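PDB 4OGG: protein DJ-1 homolog D from Arabidopsis thaliana, which belongs to the DJ-1/PfpI family and carries two such regions in tandem, each with a mixed beta-sheet flanked by helices. Local coordinates for residues Cys328-Tyr331 and Pro332-Leu336; Ser374-Met377 and Ala378-Ile382; Gln315-Ala319 and Ala320-Lys324; Gln216-Gln219 and Ala220-Cys223; Glu154-Thr157 and Pro158-Val162. One frame throughout, in Å; residues are numbered along the deposited sequence.

Contact 1. Residues Cys328-Tyr331 and Pro332-Leu336; sequences CTAY and PAVKL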
# COMPACT_ATOMS: atom_id res chain seq x y z
N CYS C 328 15.02 2.12 -34.27
CA CYS C 328 14.21 2.59 -33.15
C CYS C 328 14.84 2.29 -31.80
O CYS C 328 15.78 1.50 -31.68
CB CYS C 328 12.82 1.95 -33.20
SG CYS C 328 12.80 0.16 -32.86
N THR C 329 14.30 2.95 -30.77
CA THR C 329 14.77 2.74 -29.41
C THR C 329 13.58 2.20 -28.63
O THR C 329 12.51 1.99 -29.19
CB THR C 329 15.25 4.06 -28.77
OG1 THR C 329 15.90 3.77 -27.53
CG2 THR C 329 14.07 5.00 -28.52
N ALA C 330 13.79 1.96 -27.34
CA ALA C 330 12.74 1.45 -26.47
C ALA C 330 13.32 1.37 -25.07
O ALA C 330 14.47 1.75 -24.86
CB ALA C 330 12.30 0.06 -26.93
N TYR C 331 12.53 0.90 -24.11
CA TYR C 331 13.05 0.77 -22.76
C TYR C 331 14.28 -0.13 -22.92
O TYR C 331 14.25 -1.09 -23.67
CB TYR C 331 12.02 0.09 -21.85
CG TYR C 331 12.45 0.11 -20.40
CD1 TYR C 331 12.55 1.31 -19.70
CD2 TYR C 331 12.82 -1.06 -19.75
CE1 TYR C 331 13.02 1.35 -18.39
CE2 TYR C 331 13.29 -1.04 -18.43
CZ TYR C 331 13.39 0.17 -17.76
OH TYR C 331 13.88 0.21 -16.48
N PRO C 332 15.38 0.19 -22.21
CA PRO C 332 16.60 -0.61 -22.31
C PRO C 332 16.39 -2.11 -22.45
O PRO C 332 16.91 -2.74 -23.37
CB PRO C 332 17.35 -0.22 -21.04
CG PRO C 332 17.03 1.24 -20.93
CD PRO C 332 15.54 1.27 -21.22
N ALA C 333 15.61 -2.69 -21.54
CA ALA C 333 15.34 -4.13 -21.58
C ALA C 333 14.69 -4.58 -22.88
O ALA C 333 14.96 -5.68 -23.38
CB ALA C 333 14.46 -4.52 -20.39
N VAL C 334 13.84 -3.72 -23.44
CA VAL C 334 13.12 -4.04 -24.67
C VAL C 334 14.03 -4.14 -25.89
O VAL C 334 13.57 -4.45 -27.00
CB VAL C 334 12.00 -3.01 -24.93
CG1 VAL C 334 11.11 -3.45 -26.08
CG2 VAL C 334 11.17 -2.84 -23.67
N LYS C 335 15.32 -3.89 -25.70
CA LYS C 335 16.27 -3.99 -26.81
C LYS C 335 16.21 -5.42 -27.35
O LYS C 335 16.32 -5.65 -28.55
CB LYS C 335 17.70 -3.69 -26.33
CG LYS C 335 18.77 -3.94 -27.40
CD LYS C 335 20.15 -3.53 -26.93
CE LYS C 335 21.21 -3.79 -28.00
NZ LYS C 335 22.56 -3.29 -27.60
N LEU C 336 16.03 -6.37 -26.43
CA LEU C 336 15.93 -7.78 -26.79
C LEU C 336 14.84 -7.96 -27.84
O LEU C 336 15.06 -8.57 -28.89
CB LEU C 336 15.61 -8.61 -25.55
CG LEU C 336 15.24 -10.09 -25.75
CD1 LEU C 336 16.41 -10.83 -26.40
CD2 LEU C 336 14.89 -10.72 -24.41
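Ala330 is the first residue of 328-331 to reach the turn that follows, coming after Thr329, whose OG1 is bonded to the carbonyl of Leu346 and whose N is bonded to Thr362 OG1. Its methyl group sits against the branch point of Val334: CB of Ala330 lies 3.7 Å from Val334 CB. The CG1 branch adds to this, 3.8 Å from the same Ala330 CB. Tyr331 comes next and makes contact through its ring, its CB and its carbonyl. With CG anti to the backbone N (chi1 -172°), the ring is carried past the following proline, and Pro332 CD stands over one of its faces in a CH-pi contact, 3.6 Å from the Tyr331 ring centroid. The approach is 23° off the ring normal, and CD is offset toward the rim. At the ring's CD2 the methyl of Ala333 approaches, CB to CD2 3.9 Å. Segment 328-336 leads from strand 327-328 into helix 335-340 of the second DJ-1/PfpI region, and the phenol ring lies beside His312, which directly follows the modified cysteine of that region. Tyr331 CB packs on the other branch of Val334, 3.6 Å from CG2. The carbonyl of Tyr331 accepts a weak bond from Val334 N, 2.7 Å to Tyr331 O but bent to 126° at the hydrogen. One residue on, Lys335 N reaches Pro332 O at 3.0 Å and the helix begins. Here Ala333, Lys335 and Leu336 pack on Glu92, Leu96 and Ala126 of the second subunit, respectively.

Contact 2. Residues Ser374-Met377 and Ala378-Ile382; sequences SQLM and ALLGI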
# COMPACT_ATOMS: atom_id res chain seq x y z
N SER C 374 6.92 15.99 -29.34
CA SER C 374 7.48 16.94 -30.31
C SER C 374 7.74 16.28 -31.67
O SER C 374 7.39 16.83 -32.72
CB SER C 374 8.78 17.54 -29.77
OG SER C 374 9.32 18.48 -30.68
N GLN C 375 8.36 15.11 -31.65
CA GLN C 375 8.67 14.42 -32.90
C GLN C 375 7.41 13.89 -33.58
O GLN C 375 7.35 13.82 -34.81
CB GLN C 375 9.68 13.30 -32.65
CG GLN C 375 11.01 13.85 -32.13
CD GLN C 375 12.10 12.81 -31.99
OE1 GLN C 375 13.10 13.03 -31.31
NE2 GLN C 375 11.93 11.66 -32.65
N LEU C 376 6.40 13.53 -32.80
CA LEU C 376 5.15 13.06 -33.39
C LEU C 376 4.48 14.25 -34.06
O LEU C 376 3.90 14.13 -35.14
CB LEU C 376 4.23 12.47 -32.32
CG LEU C 376 2.81 12.14 -32.77
CD1 LEU C 376 2.83 11.22 -33.98
CD2 LEU C 376 2.05 11.49 -31.61
N MET C 377 4.56 15.41 -33.41
CA MET C 377 3.98 16.64 -33.95
C MET C 377 4.59 16.96 -35.30
O MET C 377 3.89 17.32 -36.25
CB MET C 377 4.22 17.81 -32.99
CG MET C 377 3.38 17.76 -31.72
SD MET C 377 3.88 19.01 -30.52
CE MET C 377 3.37 20.52 -31.37
N ALA C 378 5.91 16.83 -35.39
CA ALA C 378 6.63 17.10 -36.63
C ALA C 378 6.08 16.25 -37.77
O ALA C 378 5.80 16.76 -38.86
CB ALA C 378 8.12 16.85 -36.45
N LEU C 379 5.93 14.95 -37.53
CA LEU C 379 5.42 14.04 -38.55
C LEU C 379 3.98 14.35 -38.95
O LEU C 379 3.60 14.17 -40.10
CB LEU C 379 5.50 12.58 -38.07
CG LEU C 379 6.90 11.96 -37.99
CD1 LEU C 379 6.77 10.50 -37.59
CD2 LEU C 379 7.59 12.07 -39.34
N LEU C 380 3.19 14.83 -37.99
CA LEU C 380 1.80 15.17 -38.26
C LEU C 380 1.64 16.58 -38.83
O LEU C 380 0.56 16.96 -39.27
CB LEU C 380 0.97 15.04 -36.98
CG LEU C 380 0.69 13.62 -36.49
CD1 LEU C 380 0.02 13.65 -35.13
CD2 LEU C 380 -0.18 12.90 -37.51
N GLY C 381 2.73 17.34 -38.82
CA GLY C 381 2.68 18.69 -39.35
C GLY C 381 2.02 19.68 -38.40
O GLY C 381 1.55 20.74 -38.83
N ILE C 382 1.97 19.33 -37.12
CA ILE C 382 1.37 20.20 -36.10
C ILE C 382 2.45 21.13 -35.57
O ILE C 382 3.54 20.69 -35.20
CB ILE C 382 0.80 19.40 -34.91
CG1 ILE C 382 -0.22 18.38 -35.41
CG2 ILE C 382 0.16 20.35 -33.91
CD1 ILE C 382 -0.76 17.47 -34.31
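Met377 reaches past the end of its helix to Ile382, and its side chain can be followed outward from the backbone. CB lies 3.7 Å from the carbonyl oxygen of Ile382. CG is set anti to the carbonyl carbon and the chain runs extended to SD, but it then bends at chi3 (68°), which turns the terminal methyl back toward the last residue of the segment. There CE lies 3.8 Å from Ile382 O and 4.1 Å from Ile382 CG2, the two side chains crossing at about a right angle. Met377 also packs on Leu221 of helix 208-221 and on Phe28. The same pair is joined through the backbone: Ile382 N donates to Met377 O at 2.9 Å, with an N-H...O angle of 151°. This is the 6→1 bond of a Schellman motif, and Gly381 N to Ala378 O at 3.1 Å is its 5→2 bond; the positive phi of Gly381 (77°) ends helix 369-380. The apolar contact between Met377 and Ile382 joins the two end residues of the motif, as commonly accompanies it. One turn round the helix, CD1 of Leu376 meets CD1 of Leu380 at 3.9 Å. Both leucines are buried, Leu376 against Val277 and Leu380 against Ala275 of strand 275-278. Upstream the regular helical ladder persists, with Ala378 N bonded to Ser374 O at 3.1 Å. On a different face Gln375 sends its amide away, where NE2 makes a weak hydrogen bond to Thr356 OG1.

Contact 3. Residues Gln315-Ala319 and Ala320-Lys324; sequences QILAA and AGVLK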
# COMPACT_ATOMS: atom_id res chain seq x y z
N GLN C 315 7.07 -3.64 -27.78
CA GLN C 315 6.87 -5.08 -27.76
C GLN C 315 5.79 -5.46 -28.76
O GLN C 315 5.84 -6.52 -29.38
CB GLN C 315 6.46 -5.55 -26.36
CG GLN C 315 7.54 -5.40 -25.31
CD GLN C 315 7.07 -5.80 -23.92
OE1 GLN C 315 6.05 -5.30 -23.44
NE2 GLN C 315 7.80 -6.69 -23.27
N ILE C 316 4.81 -4.58 -28.93
CA ILE C 316 3.72 -4.82 -29.87
C ILE C 316 4.22 -4.73 -31.31
O ILE C 316 3.84 -5.54 -32.16
CB ILE C 316 2.58 -3.80 -29.66
CG1 ILE C 316 2.00 -3.96 -28.25
CG2 ILE C 316 1.50 -4.00 -30.70
CD1 ILE C 316 1.00 -2.88 -27.87
N LEU C 317 5.06 -3.73 -31.58
CA LEU C 317 5.61 -3.55 -32.92
C LEU C 317 6.46 -4.76 -33.31
O LEU C 317 6.39 -5.24 -34.44
CB LEU C 317 6.46 -2.28 -32.97
CG LEU C 317 5.77 -0.97 -32.57
CD1 LEU C 317 6.71 0.20 -32.84
CD2 LEU C 317 4.48 -0.80 -33.36
N ALA C 318 7.25 -5.23 -32.36
CA ALA C 318 8.11 -6.38 -32.58
C ALA C 318 7.27 -7.62 -32.90
O ALA C 318 7.59 -8.38 -33.81
CB ALA C 318 8.97 -6.64 -31.35
N ALA C 319 6.20 -7.81 -32.14
CA ALA C 319 5.32 -8.95 -32.34
C ALA C 319 4.60 -8.86 -33.69
O ALA C 319 4.28 -9.87 -34.31
CB ALA C 319 4.30 -9.04 -31.21
N ALA C 320 4.37 -7.63 -34.13
CA ALA C 320 3.69 -7.39 -35.40
C ALA C 320 4.65 -7.58 -36.57
O ALA C 320 4.23 -7.61 -37.73
CB ALA C 320 3.12 -5.98 -35.43
N GLY C 321 5.94 -7.71 -36.26
CA GLY C 321 6.94 -7.91 -37.29
C GLY C 321 7.16 -6.69 -38.16
O GLY C 321 7.70 -6.79 -39.27
N VAL C 322 6.76 -5.52 -37.67
CA VAL C 322 6.91 -4.29 -38.42
C VAL C 322 8.20 -3.54 -38.11
O VAL C 322 8.37 -2.39 -38.51
CB VAL C 322 5.72 -3.34 -38.16
CG1 VAL C 322 4.43 -4.00 -38.61
CG2 VAL C 322 5.65 -2.98 -36.69
N LEU C 323 9.12 -4.19 -37.40
CA LEU C 323 10.39 -3.56 -37.04
C LEU C 323 11.55 -3.99 -37.94
O LEU C 323 12.65 -3.45 -37.82
CB LEU C 323 10.73 -3.85 -35.58
CG LEU C 323 9.83 -3.21 -34.53
CD1 LEU C 323 10.31 -3.60 -33.14
CD2 LEU C 323 9.85 -1.69 -34.69
N LYS C 324 11.30 -4.95 -38.82
CA LYS C 324 12.35 -5.41 -39.72
C LYS C 324 12.89 -4.29 -40.59
O LYS C 324 12.13 -3.64 -41.31
CB LYS C 324 11.84 -6.56 -40.60
CG LYS C 324 11.74 -7.89 -39.88
CD LYS C 324 11.37 -9.02 -40.83
CE LYS C 324 9.94 -8.89 -41.32
NZ LYS C 324 8.98 -9.01 -40.19
O HOH W 1 9.42 -6.71 -35.74
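Leu323 folds back on the last turn of helix 314-320 and straddles two residues with its branches. Its CG stands anti to the carbonyl carbon (chi1 -68°); from there CD2 comes to Leu317 CB at 3.8 Å, while CD1 comes to Ala318 CB, also at 3.8 Å. Leu317 and Leu323 cross at about a right angle. Val322 adopts a similar first torsion (chi1 -61°), leaving CG2 between its own backbone N and carbonyl carbon. This methyl lies 3.9 Å from Leu317 CB and 3.3 Å from Leu317 O, the oxygen that also accepts from Val322 N. Lys324 curls through two bends, at chi3 and chi4, until NZ donates to Gly321 O at 2.7 Å, in the carbonyl plane and on a lone pair. A water links the two segments, accepting from Leu323 N and donating to Ala318 O, which also takes the N-H of Gly321 from above its carbonyl plane. Val322 is further packed on Val297 and Met301 of helix 291-302. The backbone evidence identifies the ending: Val322 N reaches Leu317 O at 3.3 Å, Gly321 N reaches Ala318 O at 3.0 Å, and Gly321 has a phi of 69°, a Schellman motif at the C-terminal end of the helix.

Contact 4. Residues Gln216-Gln219 and Ala220-Cys223; sequences QSLQ and ALGC
Cys223 turns back onto the carbonyl of Leu218, one tightly packed spot of the contact. CB of Cys223 lies 3.2 Å from Leu218 O and SG only slightly farther, at 3.4 Å. SG reaches that oxygen because it stands anti to the carbonyl carbon of its own residue, beside the backbone N (chi1 -56°), whose N-H donates to the same Leu218 O at 3.2 Å. A second close spot lies one turn back: the methyl of Ala220 rests 3.4 Å from Gln216 O and equally near Ser217 O, with the N-H of Ala220 donating to the former at 2.9 Å and more weakly to the latter. Leucine against leucine is slacker, Leu218 CD2 standing 4.3 Å from Leu221 CD1.

The opposite character appears at Gly222, which is exposed and has a phi of 115°. Its N-H meets Gln219 O from above the carbonyl plane, well away from a lone pair. A water donates to that oxygen as well, at 2.7 Å, and also to Cys223 O, bridging the two carbonyls beside exposed Gly222. The bonds Cys223 N to Leu218 O and Gly222 N to Gln219 O, with the positive phi of Gly222, make a Schellman motif at the end of helix 208-221.

Around it, Ser217 OG bonds to Val213 O within the helix, and Ala220 O accepts from Gln181 NE2 of helix 176-186, on whose Ile180 the Ala220 methyl also packs. Leu218 and Leu221 face helix 369-380, while Gln216 and Ser217 lie on helix 15-27, so that this helix end is wedged among three others just before strand 224-228.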
# COMPACT_ATOMS: atom_id res chain seq x y z
N GLN C 216 -3.15 13.70 -23.27
CA GLN C 216 -3.60 15.06 -23.03
C GLN C 216 -2.79 16.11 -23.77
O GLN C 216 -3.31 17.18 -24.08
CB GLN C 216 -3.63 15.34 -21.52
CG GLN C 216 -4.67 14.48 -20.82
CD GLN C 216 -5.05 15.01 -19.46
OE1 GLN C 216 -6.23 15.17 -19.15
NE2 GLN C 216 -4.05 15.28 -18.63
N SER C 217 -1.53 15.82 -24.06
CA SER C 217 -0.70 16.78 -24.79
C SER C 217 -1.29 16.96 -26.19
O SER C 217 -1.43 18.08 -26.69
CB SER C 217 0.74 16.28 -24.91
OG SER C 217 1.41 16.32 -23.66
N LEU C 218 -1.65 15.84 -26.82
CA LEU C 218 -2.22 15.89 -28.17
C LEU C 218 -3.61 16.53 -28.17
O LEU C 218 -3.97 17.23 -29.11
CB LEU C 218 -2.27 14.48 -28.76
CG LEU C 218 -0.89 13.86 -29.02
CD1 LEU C 218 -1.04 12.39 -29.39
CD2 LEU C 218 -0.18 14.63 -30.12
N GLN C 219 -4.38 16.29 -27.11
CA GLN C 219 -5.71 16.89 -27.02
C GLN C 219 -5.58 18.40 -26.82
O GLN C 219 -6.43 19.17 -27.26
CB GLN C 219 -6.49 16.32 -25.84
CG GLN C 219 -6.97 14.89 -26.02
CD GLN C 219 -7.76 14.41 -24.82
OE1 GLN C 219 -7.30 14.51 -23.68
NE2 GLN C 219 -8.96 13.89 -25.06
N ALA C 220 -4.51 18.82 -26.13
CA ALA C 220 -4.29 20.24 -25.87
C ALA C 220 -4.05 21.02 -27.16
O ALA C 220 -4.38 22.21 -27.25
CB ALA C 220 -3.12 20.42 -24.93
N LEU C 221 -3.47 20.34 -28.14
CA LEU C 221 -3.18 20.96 -29.43
C LEU C 221 -4.47 21.11 -30.24
O LEU C 221 -4.54 21.92 -31.16
CB LEU C 221 -2.18 20.10 -30.21
CG LEU C 221 -0.76 20.03 -29.65
CD1 LEU C 221 0.01 18.90 -30.32
CD2 LEU C 221 -0.05 21.35 -29.86
N GLY C 222 -5.48 20.33 -29.88
CA GLY C 222 -6.75 20.39 -30.58
C GLY C 222 -7.11 19.11 -31.33
O GLY C 222 -8.13 19.05 -32.01
N CYS C 223 -6.26 18.10 -31.19
CA CYS C 223 -6.48 16.82 -31.87
C CYS C 223 -7.61 16.01 -31.23
O CYS C 223 -7.90 16.15 -30.04
CB CYS C 223 -5.21 15.97 -31.83
SG CYS C 223 -3.72 16.73 -32.51
O HOH W 2 -8.72 18.33 -28.38

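Contact 5. Residues Glu154-Thr157 and Pro158-Val162; sequences EPIT and PDVCV
Thr157 and Asp159 meet through their side chains, two residues apart at a surface turn, and this polar contact comes first. The hydroxyl donates: Thr157 OG1 lies 2.7 Å from Asp159 OD1 and meets that oxygen nearly end-on, in line with its bond to CG. Both torsions contribute, since OG1 of Thr157 (chi1 55°) and CG of Asp159 (chi1 69°) each sit between their own backbone N and carbonyl carbon. The two side chains consequently run side by side, pointing the same way.

Among backbone bonds one carries the turn. Val160 N donates to Thr157 O at 3.2 Å with a nearly straight hydrogen angle of 163°, although the donor stands above the carbonyl plane. It closes a type I beta turn with Pro158 and Asp159 at its corners. Nearby, the carbonyl of Pro158 accepts from Thr172 OG1, tying the turn to the chain beyond strand 167-170.

Apolar contacts gather on Val160, whose side chain points back at the incoming segment. Its CG2 branch lies 3.8 Å from Ile156 CG2, the two side chains crossing at about a right angle. Pro155 is more distant, with its CB 4.4 Å from Val160 CB.

Of a separate kind is a close methyl-oxygen approach, neither apolar packing nor a hydrogen bond: Val160 CG2 lies 3.1 Å from Thr157 OG1.

Chemically, then, the turn leading into edge strand 161-164 is fixed twice, by a main-chain bond and by a hydroxyl-carboxylate bond. The donated hydrogen would probably help stabilise negative charge on exposed Asp159, while Val160 adds apolar contacts with Ile156 and Pro155.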
# COMPACT_ATOMS: atom_id res chain seq x y z
N GLU C 154 -18.71 27.83 -10.21
CA GLU C 154 -18.82 26.44 -9.79
C GLU C 154 -18.55 25.54 -10.99
O GLU C 154 -19.15 25.72 -12.05
CB GLU C 154 -20.22 26.18 -9.25
CG GLU C 154 -20.42 24.83 -8.57
CD GLU C 154 -19.61 24.70 -7.30
OE1 GLU C 154 -19.57 25.66 -6.50
OE2 GLU C 154 -19.02 23.62 -7.08
N PRO C 155 -17.63 24.57 -10.86
CA PRO C 155 -17.35 23.69 -12.00
C PRO C 155 -18.48 22.67 -12.15
O PRO C 155 -18.60 21.74 -11.36
CB PRO C 155 -16.02 23.04 -11.60
CG PRO C 155 -16.17 22.90 -10.11
CD PRO C 155 -16.77 24.24 -9.71
N ILE C 156 -19.31 22.86 -13.17
CA ILE C 156 -20.43 21.96 -13.42
C ILE C 156 -19.93 20.59 -13.86
O ILE C 156 -20.53 19.56 -13.53
CB ILE C 156 -21.37 22.54 -14.50
CG1 ILE C 156 -22.58 21.61 -14.69
CG2 ILE C 156 -20.62 22.72 -15.81
CD1 ILE C 156 -23.59 22.12 -15.69
N THR C 157 -18.84 20.58 -14.61
CA THR C 157 -18.22 19.34 -15.08
C THR C 157 -16.74 19.43 -14.71
O THR C 157 -16.19 20.52 -14.57
CB THR C 157 -18.37 19.17 -16.60
OG1 THR C 157 -17.84 20.32 -17.27
CG2 THR C 157 -19.84 19.01 -16.98
N PRO C 158 -16.07 18.28 -14.55
CA PRO C 158 -14.64 18.24 -14.19
C PRO C 158 -13.68 18.91 -15.16
O PRO C 158 -12.59 19.33 -14.76
CB PRO C 158 -14.36 16.74 -14.07
CG PRO C 158 -15.68 16.18 -13.65
CD PRO C 158 -16.64 16.92 -14.55
N ASP C 159 -14.08 19.03 -16.42
CA ASP C 159 -13.20 19.63 -17.42
C ASP C 159 -13.36 21.14 -17.61
O ASP C 159 -12.73 21.73 -18.49
CB ASP C 159 -13.39 18.92 -18.77
CG ASP C 159 -14.75 19.20 -19.39
OD1 ASP C 159 -15.57 19.90 -18.76
OD2 ASP C 159 -14.99 18.70 -20.51
N VAL C 160 -14.18 21.78 -16.78
CA VAL C 160 -14.40 23.21 -16.90
C VAL C 160 -13.15 24.08 -16.71
O VAL C 160 -12.36 23.86 -15.80
CB VAL C 160 -15.48 23.70 -15.90
CG1 VAL C 160 -15.57 25.22 -15.93
CG2 VAL C 160 -16.84 23.11 -16.26
N CYS C 161 -12.99 25.05 -17.61
CA CYS C 161 -11.89 26.01 -17.55
C CYS C 161 -12.49 27.40 -17.64
O CYS C 161 -13.49 27.61 -18.33
CB CYS C 161 -10.92 25.81 -18.72
SG CYS C 161 -9.92 24.32 -18.64
N VAL C 162 -11.89 28.36 -16.94
CA VAL C 162 -12.37 29.73 -16.95
C VAL C 162 -11.20 30.66 -17.20
O VAL C 162 -10.06 30.34 -16.86
CB VAL C 162 -13.03 30.10 -15.60
CG1 VAL C 162 -13.33 31.58 -15.54
CG2 VAL C 162 -14.31 29.30 -15.41

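Overall arrangement
From the N terminus the order is contact 5, 4, 3, 1 and 2, each a local turn completed before the next, so none nests or crosses. Contact 5 shapes the entry to edge strand 161-164 of the first family region; the other four lie in the second half. Helix 176-186 is touched by Cys161 of contact 5 and Ala220 of contact 4. Contacts 4, 3 and 2 each end a helix; contact 1 is the turn between strand 327-328 and helix 335-340. Contact 2 packs on contact 4, Ile382 CD1 lying 3.5 Å from Cys223 SG. Leu323 CD2, after helix 314-320, meets Cys328 SG of strand 327-328 at 3.9 Å, and Gln315 CG of that helix meets Val334 CG1 at 4.1 Å.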